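Local coordinates for protein pyruvate-formate lyase-activating enzyme (Bacteroides vulgatus ATCC 8482, PDB 3CAN) that probably belongs to the radical SAM superfamily, whose members have a parallel beta/alpha fold related to the TIM barrel, at residues Y95-P100 with E117-L122. Numbering follows the deposited sequence.
Sequences YYIRIP and EFLASL
Ile-97 and Leu-119 meet where strand 95-101 is covered by the C-terminal part of helix 109-121. The two elements belong to one beta-alpha-beta unit, completed by the parallel strand 128-133, as expected for a radical SAM fold. No hydrogen bond links the two segments, and all four touching residues are buried.

The apolar contact is small. Methyl CD2 of Leu-119 rests against the CG1-CD1 arm of Ile-97, 4.0 Å from Ile-97 CG1 and 4.1 Å from Ile-97 CD1. In Ile-97, CG1 stands anti to the carbonyl carbon (chi1 -66°), and a chi2 of -71° brings CD1 to the edge of the Tyr-95 ring, in its plane. Ile-85 of helix 79-90 touches both Ile-97 and Leu-122. Leu-119 also packs on Ile-129 of strand 128-133.

Polar bonds occur within segment 117-122 and from Tyr-95. Ser-121 OG donates to Phe-118 O at 2.6 Å, tilted 23° from the carbonyl plane. Leu-122 N bonds to Leu-119 O at 3.1 Å. Tyr-95 OH is hydrogen-bonded to the backbone oxygen of Arg-124.

A van der Waals touch completes the contact: the same hydroxyl oxygen, Tyr-95 OH, lies 3.6 Å from the methyl Leu-122 CD1.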
ATOM      1  N   TYR A  95      -3.861   2.546 -15.071  1.00 14.67           N
ATOM      2  CA  TYR A  95      -2.748   2.843 -14.188  1.00 14.27           C
ATOM      3  C   TYR A  95      -3.160   3.772 -13.062  1.00 14.26           C
ATOM      4  O   TYR A  95      -4.104   4.578 -13.205  1.00 14.53           O
ATOM      5  CB  TYR A  95      -1.560   3.424 -14.976  1.00 14.07           C
ATOM      6  CG  TYR A  95      -1.789   4.794 -15.609  1.00 13.66           C
ATOM      7  CD1 TYR A  95      -1.211   5.935 -15.069  1.00 13.27           C
ATOM      8  CD2 TYR A  95      -2.560   4.934 -16.756  1.00 14.80           C
ATOM      9  CE1 TYR A  95      -1.405   7.186 -15.639  1.00 13.92           C
ATOM     10  CE2 TYR A  95      -2.758   6.190 -17.340  1.00 13.35           C
ATOM     11  CZ  TYR A  95      -2.183   7.299 -16.777  1.00 13.78           C
ATOM     12  OH  TYR A  95      -2.380   8.534 -17.356  1.00 14.06           O
ATOM     13  N   TYR A  96      -2.444   3.659 -11.948  1.00 14.50           N
ATOM     14  CA  TYR A  96      -2.540   4.583 -10.829  1.00 14.89           C
ATOM     15  C   TYR A  96      -1.243   5.386 -10.773  1.00 15.03           C
ATOM     16  O   TYR A  96      -0.155   4.855 -11.043  1.00 15.05           O
ATOM     17  CB  TYR A  96      -2.635   3.856  -9.476  1.00 16.22           C
ATOM     18  CG  TYR A  96      -3.904   3.119  -9.123  1.00 17.93           C
ATOM     19  CD1 TYR A  96      -4.937   2.925 -10.024  1.00 18.93           C
ATOM     20  CD2 TYR A  96      -4.034   2.556  -7.854  1.00 19.78           C
ATOM     21  CE1 TYR A  96      -6.092   2.210  -9.655  1.00 18.68           C
ATOM     22  CE2 TYR A  96      -5.167   1.857  -7.481  1.00 20.23           C
ATOM     23  CZ  TYR A  96      -6.191   1.691  -8.384  1.00 19.31           C
ATOM     24  OH  TYR A  96      -7.301   0.982  -7.992  1.00 19.88           O
ATOM     25  N   ILE A  97      -1.365   6.647 -10.373  1.00 14.80           N
ATOM     26  CA  ILE A  97      -0.215   7.487 -10.080  1.00 15.11           C
ATOM     27  C   ILE A  97      -0.156   7.726  -8.570  1.00 15.54           C
ATOM     28  O   ILE A  97      -1.155   8.087  -7.956  1.00 16.63           O
ATOM     29  CB  ILE A  97      -0.305   8.838 -10.812  1.00 15.15           C
ATOM     30  CG1 ILE A  97      -0.210   8.622 -12.326  1.00 15.21           C
ATOM     31  CG2 ILE A  97       0.809   9.783 -10.323  1.00 15.96           C
ATOM     32  CD1 ILE A  97       1.183   8.203 -12.836  1.00 15.86           C
ATOM     33  N   ARG A  98       1.015   7.516  -7.978  1.00 15.67           N
ATOM     34  CA  ARG A  98       1.243   7.801  -6.578  1.00 16.91           C
ATOM     35  C   ARG A  98       2.217   8.957  -6.420  1.00 17.21           C
ATOM     36  O   ARG A  98       3.262   8.985  -7.066  1.00 16.60           O
ATOM     37  CB  ARG A  98       1.762   6.560  -5.862  1.00 17.70           C
ATOM     38  CG  ARG A  98       0.775   5.409  -5.924  1.00 22.49           C
ATOM     39  CD  ARG A  98       1.123   4.459  -7.042  1.00 28.60           C
ATOM     40  NE  ARG A  98       2.248   3.616  -6.630  1.00 32.33           N
ATOM     41  CZ  ARG A  98       2.138   2.557  -5.826  1.00 34.10           C
ATOM     42  NH1 ARG A  98       0.946   2.184  -5.352  1.00 34.57           N
ATOM     43  NH2 ARG A  98       3.224   1.853  -5.506  1.00 33.81           N
ATOM     44  N   ILE A  99       1.858   9.912  -5.567  1.00 17.66           N
ATOM     45  CA  ILE A  99       2.711  11.052  -5.272  1.00 18.46           C
ATOM     46  C   ILE A  99       2.931  11.098  -3.762  1.00 19.00           C
ATOM     47  O   ILE A  99       2.047  11.514  -3.020  1.00 18.60           O
ATOM     48  CB  ILE A  99       2.113  12.367  -5.776  1.00 18.16           C
ATOM     49  CG1 ILE A  99       1.856  12.287  -7.283  1.00 19.10           C
ATOM     50  CG2 ILE A  99       3.067  13.564  -5.428  1.00 18.12           C
ATOM     51  CD1 ILE A  99       1.161  13.539  -7.846  1.00 19.56           C
ATOM     52  N   PRO A 100       4.091  10.615  -3.302  1.00 20.38           N
ATOM     53  CA  PRO A 100       4.435  10.807  -1.901  1.00 21.01           C
ATOM     54  C   PRO A 100       4.607  12.300  -1.720  1.00 21.64           C
ATOM     55  O   PRO A 100       5.401  12.903  -2.433  1.00 22.52           O
ATOM     56  CB  PRO A 100       5.750  10.026  -1.748  1.00 21.41           C
ATOM     57  CG  PRO A 100       5.793   9.092  -2.937  1.00 22.16           C
ATOM     58  CD  PRO A 100       5.145   9.884  -4.026  1.00 21.26           C
ATOM     59  N   GLU A 117      -0.928  19.074 -15.334  1.00 14.41           N
ATOM     60  CA  GLU A 117      -0.892  19.408 -16.748  1.00 14.37           C
ATOM     61  C   GLU A 117      -0.333  18.280 -17.589  1.00 14.16           C
ATOM     62  O   GLU A 117      -0.850  17.993 -18.667  1.00 14.67           O
ATOM     63  CB  GLU A 117      -0.098  20.694 -16.959  1.00 14.06           C
ATOM     64  CG  GLU A 117      -0.825  21.908 -16.427  1.00 14.13           C
ATOM     65  CD  GLU A 117      -0.035  23.200 -16.409  1.00 14.60           C
ATOM     66  OE1 GLU A 117       1.102  23.278 -16.943  1.00 13.76           O
ATOM     67  OE2 GLU A 117      -0.597  24.193 -15.872  1.00 13.86           O
ATOM     68  N   PHE A 118       0.694  17.612 -17.081  1.00 14.43           N
ATOM     69  CA  PHE A 118       1.256  16.457 -17.765  1.00 13.97           C
ATOM     70  C   PHE A 118       0.206  15.341 -17.859  1.00 14.17           C
ATOM     71  O   PHE A 118      -0.120  14.861 -18.944  1.00 14.36           O
ATOM     72  CB  PHE A 118       2.513  16.008 -17.038  1.00 14.28           C
ATOM     73  CG  PHE A 118       3.019  14.677 -17.473  1.00 13.02           C
ATOM     74  CD1 PHE A 118       3.574  14.496 -18.721  1.00 14.30           C
ATOM     75  CD2 PHE A 118       2.944  13.593 -16.616  1.00 14.17           C
ATOM     76  CE1 PHE A 118       4.042  13.260 -19.112  1.00 14.83           C
ATOM     77  CE2 PHE A 118       3.403  12.360 -16.992  1.00 13.88           C
ATOM     78  CZ  PHE A 118       3.937  12.178 -18.258  1.00 14.68           C
ATOM     79  N   LEU A 119      -0.355  14.975 -16.718  1.00 14.33           N
ATOM     80  CA  LEU A 119      -1.296  13.859 -16.661  1.00 14.27           C
ATOM     81  C   LEU A 119      -2.570  14.136 -17.452  1.00 14.47           C
ATOM     82  O   LEU A 119      -3.083  13.252 -18.164  1.00 14.71           O
ATOM     83  CB  LEU A 119      -1.608  13.506 -15.198  1.00 13.78           C
ATOM     84  CG  LEU A 119      -0.426  12.970 -14.371  1.00 13.75           C
ATOM     85  CD1 LEU A 119      -0.812  12.855 -12.906  1.00 13.78           C
ATOM     86  CD2 LEU A 119       0.069  11.619 -14.912  1.00 14.22           C
ATOM     87  N   ALA A 120      -3.097  15.354 -17.325  1.00 14.43           N
ATOM     88  CA  ALA A 120      -4.338  15.728 -18.007  1.00 15.36           C
ATOM     89  C   ALA A 120      -4.199  15.661 -19.530  1.00 15.66           C
ATOM     90  O   ALA A 120      -5.158  15.391 -20.250  1.00 15.64           O
ATOM     91  CB  ALA A 120      -4.754  17.131 -17.577  1.00 15.50           C
ATOM     92  N   SER A 121      -2.988  15.897 -20.016  1.00 16.09           N
ATOM     93  CA  SER A 121      -2.706  15.911 -21.450  1.00 17.09           C
ATOM     94  C   SER A 121      -2.634  14.521 -22.072  1.00 17.01           C
ATOM     95  O   SER A 121      -2.677  14.386 -23.291  1.00 16.59           O
ATOM     96  CB  SER A 121      -1.398  16.677 -21.712  1.00 17.42           C
ATOM     97  OG  SER A 121      -0.260  15.927 -21.335  1.00 20.23           O
ATOM     98  N   LEU A 122      -2.525  13.482 -21.245  1.00 17.33           N
ATOM     99  CA  LEU A 122      -2.390  12.128 -21.746  1.00 17.43           C
ATOM    100  C   LEU A 122      -3.716  11.590 -22.275  1.00 17.91           C
ATOM    101  O   LEU A 122      -4.788  11.982 -21.794  1.00 17.51           O
ATOM    102  CB  LEU A 122      -1.832  11.210 -20.653  1.00 17.55           C
ATOM    103  CG  LEU A 122      -0.457  11.621 -20.124  1.00 17.25           C
ATOM    104  CD1 LEU A 122      -0.052  10.771 -18.901  1.00 16.97           C
ATOM    105  CD2 LEU A 122       0.602  11.549 -21.243  1.00 17.89           C
TER